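PDB 4RXL: molybdenum ABC transporter, periplasmic molybdenum-binding protein from Vibrio cholerae, which binds tungstate and probably serves as the periplasmic solute-binding protein (ModA) of a molybdate ABC transporter. Local coordinates for residues 40-45 with 58-63. Numbering follows the deposited sequence.
Sequences SSSLAR and SANEEW. With WO4 (tungstate(VI)ion), chain B.
The indole of Trp63 lies against the first turn and a half of helix 40-49, one face turned to the backbone of Ser41. Ser41 CA stands 3.7 Å from the centroid of the Trp63 five-membered ring, nearly on its normal, a CH-pi contact, while Ser41 CB touches Trp63 CE2 at 3.4 Å. Small residues suit this surface: serine and alanine let a broad aromatic come close to a helix, and Ala44 CB meets Trp63 CE3 at 3.7 Å. With Ser40 and Arg45 they form the hole that takes Trp63 as a knob. Arg45, extended from CG to NE, turns one guanidinium face to the indole edge, where Trp63 CH2 sits, the planes 68° apart. The ring NH is spent elsewhere, on Ala123 O.

Ser40 serves the ligand. Its OG, anti to the carbonyl carbon (chi1 -56°), accepts a nearly straight bond from Ala59 N (3.0 Å, 165°) and donates to tungstate O3, a very short bond of doubtful exact length; Ser40 N also donates to O3. Held between amide and anion, the hydroxyl has its rotation set and is probably polarised toward O3. Asn60 OD1 accepts from Trp63 N (2.9 Å), capping helix 61-69. Binding a dehydrated oxyanion through neutral N-H and O-H donors, some at helix N-termini, is the familiar mode of ModA-type periplasmic binding proteins; here Ser13, Ala126, Val153 and Tyr171 also hydrogen-bond the tungstate.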
loop_
_atom_site.group_PDB
_atom_site.type_symbol
_atom_site.label_atom_id
_atom_site.label_comp_id
_atom_site.label_asym_id
_atom_site.label_seq_id
_atom_site.Cartn_x
_atom_site.Cartn_y
_atom_site.Cartn_z
ATOM N N SER A 40 -0.156 6.499 -3.229
ATOM C CA SER A 40 0.592 7.405 -2.357
ATOM C C SER A 40 1.195 8.549 -3.166
ATOM O O SER A 40 1.263 9.704 -2.705
ATOM C CB SER A 40 1.690 6.687 -1.594
ATOM O OG SER A 40 1.178 5.605 -0.833
ATOM N N SER A 41 1.635 8.244 -4.392
ATOM C CA SER A 41 2.220 9.251 -5.300
ATOM C C SER A 41 1.215 10.309 -5.712
ATOM O O SER A 41 1.481 11.519 -5.650
ATOM C CB SER A 41 2.760 8.526 -6.529
ATOM O OG SER A 41 1.808 7.550 -6.930
ATOM N N SER A 42 0.034 9.865 -6.102
ATOM C CA SER A 42 -0.982 10.801 -6.469
ATOM C C SER A 42 -1.422 11.703 -5.278
ATOM O O SER A 42 -1.571 12.915 -5.429
ATOM C CB SER A 42 -2.161 10.050 -7.039
ATOM O OG SER A 42 -3.161 10.969 -7.473
ATOM N N LEU A 43 -1.562 11.075 -4.102
ATOM C CA LEU A 43 -1.947 11.835 -2.910
ATOM C C LEU A 43 -0.908 12.893 -2.601
ATOM O O LEU A 43 -1.237 14.064 -2.345
ATOM C CB LEU A 43 -2.127 10.897 -1.725
ATOM C CG LEU A 43 -3.239 9.862 -1.843
ATOM C CD1 LEU A 43 -3.186 8.900 -0.669
ATOM C CD2 LEU A 43 -4.587 10.521 -1.900
ATOM N N ALA A 44 0.355 12.503 -2.589
ATOM C CA ALA A 44 1.428 13.459 -2.300
ATOM C C ALA A 44 1.450 14.647 -3.245
ATOM O O ALA A 44 1.693 15.788 -2.830
ATOM C CB ALA A 44 2.788 12.769 -2.325
ATOM N N ARG A 45 1.228 14.393 -4.538
ATOM C CA ARG A 45 1.263 15.419 -5.549
ATOM C C ARG A 45 0.085 16.365 -5.428
ATOM O O ARG A 45 0.205 17.540 -5.691
ATOM C CB ARG A 45 1.348 14.814 -6.957
ATOM C CG ARG A 45 2.696 14.177 -7.179
ATOM C CD ARG A 45 2.753 13.335 -8.419
ATOM N NE ARG A 45 4.148 13.137 -8.834
ATOM C CZ ARG A 45 4.608 12.089 -9.520
ATOM N NH1 ARG A 45 3.812 11.078 -9.860
ATOM N NH2 ARG A 45 5.896 12.051 -9.853
ATOM N N SER A 58 1.708 7.393 3.807
ATOM C CA SER A 58 2.242 6.832 2.556
ATOM C C SER A 58 2.576 5.361 2.695
ATOM O O SER A 58 2.871 4.892 3.786
ATOM C CB SER A 58 3.507 7.604 2.226
ATOM O OG SER A 58 4.082 7.161 1.017
ATOM N N ALA A 59 2.566 4.618 1.582
ATOM C CA ALA A 59 2.997 3.227 1.568
ATOM C C ALA A 59 4.490 3.059 1.283
ATOM O O ALA A 59 4.985 1.918 1.184
ATOM C CB ALA A 59 2.157 2.437 0.605
ATOM N N ASN A 60 5.202 4.183 1.144
ATOM C CA ASN A 60 6.668 4.170 1.222
ATOM C C ASN A 60 7.247 5.405 1.905
ATOM O O ASN A 60 6.542 6.382 2.108
ATOM C CB ASN A 60 7.302 3.931 -0.155
ATOM C CG ASN A 60 7.138 5.082 -1.116
ATOM O OD1 ASN A 60 6.735 6.186 -0.750
ATOM N ND2 ASN A 60 7.460 4.809 -2.398
ATOM N N GLU A 61 8.522 5.367 2.263
ATOM C CA GLU A 61 9.140 6.505 2.932
ATOM C C GLU A 61 9.321 7.672 1.974
ATOM O O GLU A 61 9.197 8.836 2.359
ATOM C CB GLU A 61 10.465 6.071 3.581
ATOM C CG GLU A 61 10.201 5.141 4.779
ATOM C CD GLU A 61 11.419 4.396 5.301
ATOM O OE1 GLU A 61 12.225 3.907 4.483
ATOM O OE2 GLU A 61 11.545 4.266 6.540
ATOM N N GLU A 62 9.560 7.346 0.710
ATOM C CA GLU A 62 9.918 8.322 -0.307
ATOM C C GLU A 62 8.836 9.384 -0.473
ATOM O O GLU A 62 9.154 10.573 -0.489
ATOM C CB GLU A 62 10.213 7.609 -1.640
ATOM C CG GLU A 62 11.569 6.878 -1.668
ATOM C CD GLU A 62 11.713 5.677 -0.709
ATOM O OE1 GLU A 62 10.701 4.952 -0.457
ATOM O OE2 GLU A 62 12.863 5.444 -0.225
ATOM N N TRP A 63 7.573 8.994 -0.585
ATOM C CA TRP A 63 6.554 10.009 -0.839
ATOM C C TRP A 63 6.314 10.926 0.347
ATOM O O TRP A 63 5.894 12.061 0.146
ATOM C CB TRP A 63 5.245 9.422 -1.359
ATOM C CG TRP A 63 5.432 9.022 -2.810
ATOM C CD1 TRP A 63 5.460 7.751 -3.333
ATOM C CD2 TRP A 63 5.658 9.911 -3.896
ATOM N NE1 TRP A 63 5.684 7.800 -4.696
ATOM C CE2 TRP A 63 5.815 9.119 -5.062
ATOM C CE3 TRP A 63 5.735 11.303 -4.005
ATOM C CZ2 TRP A 63 6.029 9.673 -6.295
ATOM C CZ3 TRP A 63 5.966 11.849 -5.228
ATOM C CH2 TRP A 63 6.105 11.033 -6.370
HETATM W W WO4 B . -0.459 2.105 -2.455
HETATM O O1 WO4 B . -1.855 1.912 -3.891
HETATM O O2 WO4 B . 1.272 1.065 -2.779
HETATM O O3 WO4 B . 0.019 4.096 -2.256
HETATM O O4 WO4 B . -1.210 1.404 -0.664
#